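Local structure of ABC transporter substrate binding protein (Ribose) (Agrobacterium vitis S4, 4WT7) at residues G75-Q80 with T100-W105; A204-I209 with L231-A236; P302-N307 with N312-K317. The protein probably binds carbohydrates or sugar alcohols for an ABC transporter, and here holds allitol between its two lobes. One frame throughout, in Å; residues are numbered along the deposited sequence.

Interaction 1. Residues G75-Q80 with T100-W105; sequences GKLVAQ and TVIDPW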
ATOM      1  N   GLY A  75       1.413  12.869  14.795  1.00 14.13           N
ATOM      2  CA  GLY A  75       0.766  13.865  15.614  1.00 12.00           C
ATOM      3  C   GLY A  75      -0.368  14.561  14.899  1.00 14.08           C
ATOM      4  O   GLY A  75      -1.426  14.780  15.487  1.00 14.80           O
ATOM      5  N   LYS A  76      -0.157  14.923  13.633  1.00 13.23           N
ATOM      6  CA  LYS A  76      -1.209  15.578  12.852  1.00 12.66           C
ATOM      7  C   LYS A  76      -2.351  14.587  12.568  1.00 14.05           C
ATOM      8  O   LYS A  76      -3.520  14.963  12.529  1.00 15.89           O
ATOM      9  CB  LYS A  76      -0.659  16.139  11.548  1.00 12.77           C
ATOM     10  CG  LYS A  76       0.336  17.299  11.755  1.00 17.48           C
ATOM     11  CD  LYS A  76       1.099  17.731  10.471  1.00 24.83           C
ATOM     12  CE  LYS A  76       0.339  18.747   9.578  1.00 22.44           C
ATOM     13  NZ  LYS A  76      -0.801  18.138   8.714  1.00 20.25           N
ATOM     14  N   LEU A  77      -2.024  13.311  12.433  1.00  9.75           N
ATOM     15  CA  LEU A  77      -3.041  12.333  12.096  1.00  9.52           C
ATOM     16  C   LEU A  77      -4.011  12.193  13.278  1.00  9.48           C
ATOM     17  O   LEU A  77      -5.247  12.202  13.111  1.00  9.43           O
ATOM     18  CB  LEU A  77      -2.383  11.007  11.791  1.00  9.54           C
ATOM     19  CG  LEU A  77      -3.307   9.837  11.439  1.00  9.45           C
ATOM     20  CD1 LEU A  77      -4.322  10.231  10.390  1.00  9.11           C
ATOM     21  CD2 LEU A  77      -2.405   8.728  10.958  1.00  9.01           C
ATOM     22  N   VAL A  78      -3.441  12.051  14.466  1.00  9.52           N
ATOM     23  CA  VAL A  78      -4.258  11.980  15.669  1.00  9.51           C
ATOM     24  C   VAL A  78      -5.066  13.272  15.825  1.00  9.70           C
ATOM     25  O   VAL A  78      -6.264  13.231  16.118  1.00  9.67           O
ATOM     26  CB  VAL A  78      -3.378  11.677  16.910  1.00  9.55           C
ATOM     27  CG1 VAL A  78      -4.129  11.925  18.201  1.00  9.61           C
ATOM     28  CG2 VAL A  78      -2.887  10.270  16.831  1.00  9.35           C
ATOM     29  N   ALA A  79      -4.418  14.418  15.602  1.00  9.92           N
ATOM     30  CA  ALA A  79      -5.060  15.680  15.900  1.00 10.15           C
ATOM     31  C   ALA A  79      -6.206  15.931  14.944  1.00 12.34           C
ATOM     32  O   ALA A  79      -7.221  16.497  15.339  1.00 12.05           O
ATOM     33  CB  ALA A  79      -4.068  16.824  15.863  1.00 10.41           C
ATOM     34  N   GLN A  80      -6.050  15.536  13.683  1.00 10.24           N
ATOM     35  CA  GLN A  80      -7.134  15.720  12.713  1.00 10.00           C
ATOM     36  C   GLN A  80      -8.298  14.748  12.929  1.00  9.82           C
ATOM     37  O   GLN A  80      -9.466  15.093  12.685  1.00  9.88           O
ATOM     38  CB  GLN A  80      -6.598  15.676  11.279  1.00  9.96           C
ATOM     39  CG  GLN A  80      -6.174  14.265  10.758  1.00  9.70           C
ATOM     40  CD  GLN A  80      -5.430  14.349   9.439  1.00  9.71           C
ATOM     41  OE1 GLN A  80      -4.753  15.320   9.198  1.00  9.91           O
ATOM     42  NE2 GLN A  80      -5.552  13.327   8.591  1.00  9.52           N
ATOM     43  N   THR A 100      -1.643   0.774  15.349  1.00  8.63           N
ATOM     44  CA  THR A 100      -1.587   1.177  16.757  1.00  9.66           C
ATOM     45  C   THR A 100      -1.691   2.684  16.956  1.00 10.12           C
ATOM     46  O   THR A 100      -2.184   3.111  17.984  1.00 10.86           O
ATOM     47  CB  THR A 100      -0.322   0.669  17.497  1.00  9.53           C
ATOM     48  OG1 THR A 100       0.856   1.177  16.865  1.00 10.21           O
ATOM     49  CG2 THR A 100      -0.290  -0.816  17.499  1.00  8.69           C
ATOM     50  N   VAL A 101      -1.285   3.490  15.978  1.00  9.75           N
ATOM     51  CA  VAL A 101      -1.397   4.937  16.134  1.00  9.45           C
ATOM     52  C   VAL A 101      -2.834   5.416  16.069  1.00 10.52           C
ATOM     53  O   VAL A 101      -3.271   6.256  16.858  1.00 10.76           O
ATOM     54  CB  VAL A 101      -0.642   5.692  15.030  1.00  8.97           C
ATOM     55  CG1 VAL A 101      -0.904   7.195  15.112  1.00  9.68           C
ATOM     56  CG2 VAL A 101       0.840   5.422  15.141  1.00 11.74           C
ATOM     57  N   ILE A 102      -3.556   4.922  15.081  1.00  8.60           N
ATOM     58  CA  ILE A 102      -4.889   5.438  14.849  1.00  8.59           C
ATOM     59  C   ILE A 102      -5.979   4.687  15.636  1.00  8.50           C
ATOM     60  O   ILE A 102      -7.015   5.244  15.917  1.00  8.54           O
ATOM     61  CB  ILE A 102      -5.204   5.433  13.410  1.00  8.54           C
ATOM     62  CG1 ILE A 102      -4.917   4.079  12.785  1.00  8.41           C
ATOM     63  CG2 ILE A 102      -4.344   6.475  12.744  1.00  8.68           C
ATOM     64  CD1 ILE A 102      -5.264   4.009  11.301  1.00  8.37           C
ATOM     65  N   ASP A 103      -5.744   3.433  15.989  1.00 10.54           N
ATOM     66  CA  ASP A 103      -6.819   2.612  16.549  1.00  9.37           C
ATOM     67  C   ASP A 103      -7.551   3.265  17.733  1.00 10.28           C
ATOM     68  O   ASP A 103      -8.781   3.184  17.835  1.00  9.52           O
ATOM     69  CB  ASP A 103      -6.288   1.239  16.918  1.00  9.79           C
ATOM     70  CG  ASP A 103      -7.121   0.117  16.349  1.00 11.17           C
ATOM     71  OD1 ASP A 103      -8.028   0.375  15.533  1.00 10.66           O
ATOM     72  OD2 ASP A 103      -6.834  -1.043  16.711  1.00 12.65           O
ATOM     73  N   PRO A 104      -6.813   3.898  18.657  1.00 12.96           N
ATOM     74  CA  PRO A 104      -7.573   4.514  19.759  1.00 11.11           C
ATOM     75  C   PRO A 104      -8.566   5.574  19.286  1.00 14.21           C
ATOM     76  O   PRO A 104      -9.623   5.827  19.914  1.00 11.32           O
ATOM     77  CB  PRO A 104      -6.473   5.159  20.614  1.00 11.89           C
ATOM     78  CG  PRO A 104      -5.273   4.202  20.428  1.00 12.30           C
ATOM     79  CD  PRO A 104      -5.368   3.788  18.954  1.00 10.53           C
ATOM     80  N   TRP A 105      -8.249   6.190  18.151  1.00 11.15           N
ATOM     81  CA  TRP A 105      -9.078   7.284  17.690  1.00 10.44           C
ATOM     82  C   TRP A 105     -10.226   6.775  16.864  1.00 10.92           C
ATOM     83  O   TRP A 105     -11.315   7.335  16.909  1.00 11.12           O
ATOM     84  CB  TRP A 105      -8.218   8.324  16.979  1.00 12.73           C
ATOM     85  CG  TRP A 105      -7.230   8.752  17.965  1.00 13.75           C
ATOM     86  CD1 TRP A 105      -5.893   8.478  17.980  1.00 12.33           C
ATOM     87  CD2 TRP A 105      -7.520   9.435  19.188  1.00 12.65           C
ATOM     88  NE1 TRP A 105      -5.320   9.009  19.120  1.00 12.88           N
ATOM     89  CE2 TRP A 105      -6.304   9.587  19.880  1.00 15.44           C
ATOM     90  CE3 TRP A 105      -8.692   9.929  19.755  1.00 15.60           C
ATOM     91  CZ2 TRP A 105      -6.226  10.241  21.112  1.00 16.16           C
ATOM     92  CZ3 TRP A 105      -8.615  10.571  20.977  1.00 15.55           C
ATOM     93  CH2 TRP A 105      -7.383  10.709  21.650  1.00 14.93           C
TER
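V78 of helix 74-87 lies against the indole of W105 in helix 99-111. The two short segments run nearly parallel, 13° apart, with their axes 9.8 Å from each other. V78 can be followed outward from the backbone. Its CB is 4.0 Å from W105 NE1. One methyl, CG1, is anti to the backbone N (chi1 166°) and comes closest to the ring, 3.3 Å from W105 NE1. CG1 stands 3.2 Å off the indole plane, displaced toward the rim, and meets the ring obliquely. The other methyl, CG2, is 3.6 Å from W105 NE1 and nearly as close to CD1. CG2 also meets V101 CG1, one turn earlier, at 4.0 Å. V78 therefore fits between W105 and V101. Nearer the sheet, L77 crosses I102, and L77 CD2 presses on I102 CG2 at 3.5 Å, a tight carbon pair. L77 and I102 both also touch Q94 of strand 91-95. This places the two helices side by side on one face of the parallel sheet, as neighbouring helices of successive beta-alpha-beta units. W105 extends the contact along helix 74-87 to L81 and Q82. The side chain of L77 is about 10 Å from the bound allitol. Methyl groups and an indole make up the join, so it rests on shape and van der Waals contact, with no polar pair between the two segments.

Interaction 2. Residues A204-I209 with L231-A236; sequences AQVTAI and LGATQA
No flat side-chain group takes part where V206 and T207 of helix 198-212 meet A233 and A236 of helix 227-240. There is no ring face or edge to fill, and the meeting is one of methyl groups. V206 carries most of it, with its two branches divided between the two alanines. Its CG1, anti to the backbone N (chi1 174°), rests on A236 CB at 3.8 Å. Its CG2 turns to the preceding helical turn and lies 3.8 Å from A233 CA and 3.9 Å from A233 CB. CG2 thus touches the backbone of the partner helix as well as its methyl. The small alanines are consistent with the close approach: the axes of the short segments are 8.4 Å apart and cross at -41°. T207 borders the contact, and its OG1 is 3.7 Å from A236 CB. That hydroxyl has its polar partner within its own helix, where it hydrogen-bonds to F203 O. F203 also packs on A236 and Q235, lengthening the interface along helix 198-212. The two helices flank strand 221-224 in sequence and pack side by side on the mixed sheet, as in successive beta-alpha-beta units. Beneath, V206 rests on F158 of strand 153-158, and I209 on V156 of the same strand. Beyond A233, T234 faces L259 of helix 254-260 and hydrogen-bonds through OG1 to T247 OG1 of strand 246-249.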
ATOM      1  N   ALA A 204      20.093   5.095  -1.200  1.00 20.32           N
ATOM      2  CA  ALA A 204      21.264   5.140  -0.318  1.00 21.24           C
ATOM      3  C   ALA A 204      21.450   3.824   0.445  1.00 21.01           C
ATOM      4  O   ALA A 204      22.551   3.296   0.543  1.00 21.67           O
ATOM      5  CB  ALA A 204      21.128   6.330   0.675  1.00 21.69           C
ATOM      6  N   GLN A 205      20.356   3.278   0.978  1.00 20.11           N
ATOM      7  CA  GLN A 205      20.422   2.026   1.728  1.00 19.90           C
ATOM      8  C   GLN A 205      20.863   0.852   0.852  1.00 19.82           C
ATOM      9  O   GLN A 205      21.734   0.052   1.242  1.00 20.32           O
ATOM     10  CB  GLN A 205      19.061   1.733   2.369  1.00 18.97           C
ATOM     11  CG  GLN A 205      18.708   2.686   3.497  1.00 19.17           C
ATOM     12  CD  GLN A 205      17.738   2.039   4.462  1.00 18.98           C
ATOM     13  OE1 GLN A 205      18.090   1.076   5.135  1.00 18.67           O
ATOM     14  NE2 GLN A 205      16.512   2.532   4.501  1.00 17.87           N
ATOM     15  N   VAL A 206      20.278   0.755  -0.340  1.00 19.26           N
ATOM     16  CA  VAL A 206      20.676  -0.280  -1.266  1.00 19.25           C
ATOM     17  C   VAL A 206      22.122  -0.039  -1.699  1.00 20.31           C
ATOM     18  O   VAL A 206      22.935  -0.970  -1.704  1.00 20.73           O
ATOM     19  CB  VAL A 206      19.743  -0.352  -2.490  1.00 18.54           C
ATOM     20  CG1 VAL A 206      20.266  -1.357  -3.522  1.00 18.69           C
ATOM     21  CG2 VAL A 206      18.353  -0.737  -2.063  1.00 17.57           C
ATOM     22  N   THR A 207      22.475   1.200  -2.036  1.00 25.45           N
ATOM     23  CA  THR A 207      23.871   1.472  -2.404  1.00 26.49           C
ATOM     24  C   THR A 207      24.816   1.000  -1.297  1.00 29.42           C
ATOM     25  O   THR A 207      25.849   0.378  -1.558  1.00 30.26           O
ATOM     26  CB  THR A 207      24.147   2.945  -2.640  1.00 26.23           C
ATOM     27  OG1 THR A 207      23.367   3.408  -3.736  1.00 28.39           O
ATOM     28  CG2 THR A 207      25.630   3.162  -2.987  1.00 27.32           C
ATOM     29  N   ALA A 208      24.483   1.288  -0.048  1.00 25.68           N
ATOM     30  CA  ALA A 208      25.403   0.905   0.999  1.00 23.76           C
ATOM     31  C   ALA A 208      25.410  -0.615   1.145  1.00 23.01           C
ATOM     32  O   ALA A 208      26.465  -1.195   1.433  1.00 24.02           O
ATOM     33  CB  ALA A 208      25.101   1.611   2.327  1.00 24.27           C
ATOM     34  N   ILE A 209      24.275  -1.283   0.916  1.00 23.71           N
ATOM     35  CA  ILE A 209      24.253  -2.734   1.118  1.00 24.51           C
ATOM     36  C   ILE A 209      24.977  -3.491  -0.008  1.00 26.22           C
ATOM     37  O   ILE A 209      25.584  -4.533   0.240  1.00 25.15           O
ATOM     38  CB  ILE A 209      22.833  -3.318   1.350  1.00 25.94           C
ATOM     39  CG1 ILE A 209      22.903  -4.421   2.409  1.00 28.61           C
ATOM     40  CG2 ILE A 209      22.264  -3.890   0.091  1.00 20.99           C
ATOM     41  CD1 ILE A 209      21.631  -5.212   2.552  1.00 31.14           C
ATOM     42  N   LEU A 231      11.519   1.601  -6.437  1.00 14.30           N
ATOM     43  CA  LEU A 231      12.050   2.565  -7.408  1.00 14.90           C
ATOM     44  C   LEU A 231      13.466   3.025  -7.017  1.00 15.71           C
ATOM     45  O   LEU A 231      14.377   2.986  -7.826  1.00 16.27           O
ATOM     46  CB  LEU A 231      11.121   3.778  -7.486  1.00 14.80           C
ATOM     47  CG  LEU A 231      11.455   4.939  -8.434  1.00 16.24           C
ATOM     48  CD1 LEU A 231      11.764   4.415  -9.831  1.00 15.65           C
ATOM     49  CD2 LEU A 231      10.266   5.947  -8.454  1.00 15.24           C
ATOM     50  N   GLY A 232      13.644   3.449  -5.770  1.00 15.84           N
ATOM     51  CA  GLY A 232      14.975   3.724  -5.249  1.00 18.65           C
ATOM     52  C   GLY A 232      15.970   2.573  -5.406  1.00 18.44           C
ATOM     53  O   GLY A 232      17.091   2.767  -5.870  1.00 20.06           O
ATOM     54  N   ALA A 233      15.555   1.386  -4.974  1.00 16.29           N
ATOM     55  CA  ALA A 233      16.322   0.158  -5.118  1.00 16.49           C
ATOM     56  C   ALA A 233      16.808  -0.067  -6.551  1.00 16.82           C
ATOM     57  O   ALA A 233      17.993  -0.311  -6.774  1.00 17.51           O
ATOM     58  CB  ALA A 233      15.472  -1.026  -4.663  1.00 15.77           C
ATOM     59  N   THR A 234      15.875   0.007  -7.493  1.00 16.37           N
ATOM     60  CA  THR A 234      16.135  -0.295  -8.893  1.00 16.63           C
ATOM     61  C   THR A 234      17.189   0.671  -9.439  1.00 17.52           C
ATOM     62  O   THR A 234      18.192   0.262 -10.042  1.00 18.14           O
ATOM     63  CB  THR A 234      14.807  -0.219  -9.684  1.00 16.03           C
ATOM     64  OG1 THR A 234      13.890  -1.152  -9.106  1.00 15.30           O
ATOM     65  CG2 THR A 234      15.002  -0.547 -11.160  1.00 16.34           C
ATOM     66  N   GLN A 235      16.979   1.953  -9.175  1.00 19.84           N
ATOM     67  CA  GLN A 235      17.952   2.956  -9.555  1.00 22.39           C
ATOM     68  C   GLN A 235      19.333   2.647  -8.976  1.00 24.40           C
ATOM     69  O   GLN A 235      20.323   2.752  -9.704  1.00 21.77           O
ATOM     70  CB  GLN A 235      17.502   4.333  -9.090  1.00 20.17           C
ATOM     71  CG  GLN A 235      16.230   4.809  -9.742  1.00 19.36           C
ATOM     72  CD  GLN A 235      15.628   6.014  -9.029  1.00 20.05           C
ATOM     73  OE1 GLN A 235      16.156   6.471  -8.022  1.00 23.35           O
ATOM     74  NE2 GLN A 235      14.519   6.527  -9.553  1.00 19.80           N
ATOM     75  N   ALA A 236      19.408   2.271  -7.690  1.00 19.09           N
ATOM     76  CA  ALA A 236      20.715   2.052  -7.072  1.00 19.85           C
ATOM     77  C   ALA A 236      21.405   0.872  -7.757  1.00 20.09           C
ATOM     78  O   ALA A 236      22.612   0.896  -7.946  1.00 20.97           O
ATOM     79  CB  ALA A 236      20.599   1.823  -5.535  1.00 19.62           C
TER

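Interaction 3. Residues P302-N307 with N312-K317; sequences PALLAN and NEVTRK
The C-terminal helix 311-318 folds back over strand 304-307, the edge strand of the mixed sheet, and its V314 packs on L304 and A306. The two elements run at 135° to each other. V314 divides its methyls, CG1 to L304 and CG2 to A306 and the L305 carbonyl. CG1, anti to the backbone N (chi1 -178°), touches L304 CB at 3.7 Å. CG2 lies 3.8 Å from A306 CB and 3.7 Å from L305 O. The side chains of L304 and V314 lie alongside each other, pointing opposite ways. At the border, K317 bends at chi3 (80°) and brings NZ to 4.1 Å from L304 CD2, a loose contact. The turn is held by T310, whose OG1 hydrogen-bonds to L305 O and N307 N. Strand 304-307 joins the sheet antiparallel: L304 and A306 bond through their backbones to A272 and D270 of strand 267-272. L305 packs on helix 134-148, which follows strand 129-131 of the other sheet, while A306 meets L257 of helix 254-260.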
ATOM      1  N   PRO A 302      -9.681  -6.141  -6.804  1.00 12.85           N
ATOM      2  CA  PRO A 302      -8.671  -6.987  -7.415  1.00 13.02           C
ATOM      3  C   PRO A 302      -7.355  -6.232  -7.638  1.00 12.79           C
ATOM      4  O   PRO A 302      -7.352  -5.011  -7.801  1.00 12.74           O
ATOM      5  CB  PRO A 302      -9.321  -7.404  -8.740  1.00 13.79           C
ATOM      6  CG  PRO A 302     -10.817  -7.385  -8.430  1.00 14.00           C
ATOM      7  CD  PRO A 302     -10.964  -6.182  -7.528  1.00 13.44           C
ATOM      8  N   ALA A 303      -6.262  -6.984  -7.642  1.00 12.77           N
ATOM      9  CA  ALA A 303      -4.912  -6.467  -7.923  1.00 12.67           C
ATOM     10  C   ALA A 303      -4.330  -7.268  -9.057  1.00 13.17           C
ATOM     11  O   ALA A 303      -4.730  -8.389  -9.259  1.00 13.52           O
ATOM     12  CB  ALA A 303      -4.027  -6.614  -6.721  1.00 12.27           C
ATOM     13  N   LEU A 304      -3.352  -6.722  -9.766  1.00 13.29           N
ATOM     14  CA  LEU A 304      -2.830  -7.390 -10.963  1.00 13.86           C
ATOM     15  C   LEU A 304      -1.304  -7.500 -10.971  1.00 13.83           C
ATOM     16  O   LEU A 304      -0.615  -6.491 -11.061  1.00 13.69           O
ATOM     17  CB  LEU A 304      -3.259  -6.608 -12.223  1.00 14.32           C
ATOM     18  CG  LEU A 304      -4.717  -6.196 -12.324  1.00 15.00           C
ATOM     19  CD1 LEU A 304      -4.912  -4.923 -13.197  1.00 15.23           C
ATOM     20  CD2 LEU A 304      -5.446  -7.394 -12.934  1.00 15.87           C
ATOM     21  N   LEU A 305      -0.771  -8.715 -10.899  1.00 14.08           N
ATOM     22  CA  LEU A 305       0.670  -8.880 -10.914  1.00 14.17           C
ATOM     23  C   LEU A 305       1.218  -8.531 -12.307  1.00 14.63           C
ATOM     24  O   LEU A 305       0.890  -9.179 -13.300  1.00 15.21           O
ATOM     25  CB  LEU A 305       1.085 -10.304 -10.544  1.00 14.50           C
ATOM     26  CG  LEU A 305       2.598 -10.354 -10.344  1.00 14.60           C
ATOM     27  CD1 LEU A 305       3.006 -11.352  -9.261  1.00 15.03           C
ATOM     28  CD2 LEU A 305       3.278 -10.696 -11.645  1.00 15.22           C
ATOM     29  N   ALA A 306       2.048  -7.503 -12.360  1.00 14.52           N
ATOM     30  CA  ALA A 306       2.782  -7.158 -13.563  1.00 14.99           C
ATOM     31  C   ALA A 306       4.258  -7.597 -13.459  1.00 16.50           C
ATOM     32  O   ALA A 306       5.008  -7.133 -12.596  1.00 17.01           O
ATOM     33  CB  ALA A 306       2.696  -5.661 -13.810  1.00 14.88           C
ATOM     34  N   ASN A 307       4.673  -8.492 -14.354  1.00 15.72           N
ATOM     35  CA  ASN A 307       6.077  -8.824 -14.487  1.00 16.05           C
ATOM     36  C   ASN A 307       6.525  -8.344 -15.872  1.00 19.57           C
ATOM     37  O   ASN A 307       5.749  -7.668 -16.579  1.00 16.63           O
ATOM     38  CB  ASN A 307       6.310 -10.322 -14.283  1.00 16.47           C
ATOM     39  CG  ASN A 307       5.538 -11.183 -15.263  1.00 18.56           C
ATOM     40  OD1 ASN A 307       5.411 -10.862 -16.465  1.00 17.48           O
ATOM     41  ND2 ASN A 307       5.003 -12.286 -14.753  1.00 18.00           N
ATOM     42  N   ASN A 312       2.523  -4.854 -19.996  1.00 18.09           N
ATOM     43  CA  ASN A 312       1.675  -4.235 -21.005  1.00 18.81           C
ATOM     44  C   ASN A 312       0.189  -4.499 -20.759  1.00 18.82           C
ATOM     45  O   ASN A 312      -0.599  -3.575 -20.704  1.00 18.88           O
ATOM     46  CB  ASN A 312       2.055  -4.726 -22.410  1.00 19.81           C
ATOM     47  CG  ASN A 312       1.235  -4.063 -23.499  1.00 20.74           C
ATOM     48  OD1 ASN A 312       1.297  -2.859 -23.664  1.00 20.88           O
ATOM     49  ND2 ASN A 312       0.462  -4.846 -24.239  1.00 21.51           N
ATOM     50  N   GLU A 313      -0.216  -5.750 -20.630  1.00 22.25           N
ATOM     51  CA  GLU A 313      -1.635  -5.996 -20.478  1.00 22.46           C
ATOM     52  C   GLU A 313      -2.142  -5.507 -19.128  1.00 25.35           C
ATOM     53  O   GLU A 313      -3.291  -5.115 -19.020  1.00 27.38           O
ATOM     54  CB  GLU A 313      -2.001  -7.454 -20.720  1.00 27.65           C
ATOM     55  CG  GLU A 313      -1.231  -8.446 -19.885  1.00 33.68           C
ATOM     56  CD  GLU A 313      -1.764  -9.875 -20.036  1.00 35.96           C
ATOM     57  OE1 GLU A 313      -3.014 -10.045 -20.053  1.00 35.76           O
ATOM     58  OE2 GLU A 313      -0.921 -10.805 -20.153  1.00 34.72           O
ATOM     59  N   VAL A 314      -1.284  -5.496 -18.109  1.00 17.27           N
ATOM     60  CA  VAL A 314      -1.637  -4.858 -16.848  1.00 16.47           C
ATOM     61  C   VAL A 314      -1.754  -3.347 -17.006  1.00 16.56           C
ATOM     62  O   VAL A 314      -2.755  -2.759 -16.616  1.00 17.49           O
ATOM     63  CB  VAL A 314      -0.621  -5.205 -15.742  1.00 15.75           C
ATOM     64  CG1 VAL A 314      -1.041  -4.570 -14.419  1.00 15.04           C
ATOM     65  CG2 VAL A 314      -0.530  -6.707 -15.588  1.00 15.83           C
ATOM     66  N   THR A 315      -0.767  -2.708 -17.621  1.00 18.79           N
ATOM     67  CA  THR A 315      -0.779  -1.251 -17.756  1.00 19.23           C
ATOM     68  C   THR A 315      -1.986  -0.777 -18.543  1.00 23.39           C
ATOM     69  O   THR A 315      -2.545   0.294 -18.267  1.00 23.65           O
ATOM     70  CB  THR A 315       0.508  -0.720 -18.447  1.00 24.46           C
ATOM     71  OG1 THR A 315       1.628  -0.850 -17.556  1.00 25.21           O
ATOM     72  CG2 THR A 315       0.356   0.754 -18.806  1.00 23.25           C
ATOM     73  N   ARG A 316      -2.392  -1.563 -19.537  1.00 18.82           N
ATOM     74  CA  ARG A 316      -3.573  -1.209 -20.342  1.00 19.46           C
ATOM     75  C   ARG A 316      -4.922  -1.330 -19.615  1.00 20.47           C
ATOM     76  O   ARG A 316      -5.816  -0.494 -19.811  1.00 20.73           O
ATOM     77  CB  ARG A 316      -3.570  -2.007 -21.641  1.00 20.33           C
ATOM     78  CG  ARG A 316      -2.572  -1.435 -22.602  1.00 20.92           C
ATOM     79  CD  ARG A 316      -2.409  -2.270 -23.816  1.00 23.57           C
ATOM     80  NE  ARG A 316      -1.297  -1.780 -24.620  1.00 23.93           N
ATOM     81  CZ  ARG A 316      -1.417  -0.967 -25.664  1.00 25.57           C
ATOM     82  NH1 ARG A 316      -2.628  -0.551 -26.063  1.00 24.18           N
ATOM     83  NH2 ARG A 316      -0.312  -0.593 -26.321  1.00 23.75           N
ATOM     84  N   LYS A 317      -5.058  -2.345 -18.770  1.00 36.22           N
ATOM     85  CA  LYS A 317      -6.247  -2.493 -17.931  1.00 36.91           C
ATOM     86  C   LYS A 317      -6.394  -1.386 -16.870  1.00 34.36           C
ATOM     87  O   LYS A 317      -7.490  -1.134 -16.389  1.00 35.29           O
ATOM     88  CB  LYS A 317      -6.246  -3.879 -17.293  1.00 33.24           C
ATOM     89  CG  LYS A 317      -6.489  -4.931 -18.331  1.00 35.20           C
ATOM     90  CD  LYS A 317      -5.961  -6.284 -17.956  1.00 35.66           C
ATOM     91  CE  LYS A 317      -6.869  -7.029 -17.001  1.00 38.11           C
ATOM     92  NZ  LYS A 317      -6.378  -8.437 -16.812  1.00 37.80           N
TER

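How the interactions relate
From the N terminus, the contacts follow in series: none nests in or crosses another, and no two touch. Interaction 1 closes a helix-strand-helix loop around strand 91-95 in the first lobe. Interaction 2 closes the like loop around strand 221-224 in the second, so the two occupy corresponding places in two similar lobes, with centres 32 Å apart. Interaction 3 closes a much shorter loop. The chain has just left strand 298-300 of the first sheet and enters the second as strand 304-307, and the terminal helix folds back on it. Interactions 1 and 3 lie on opposite sides of the chain's centre.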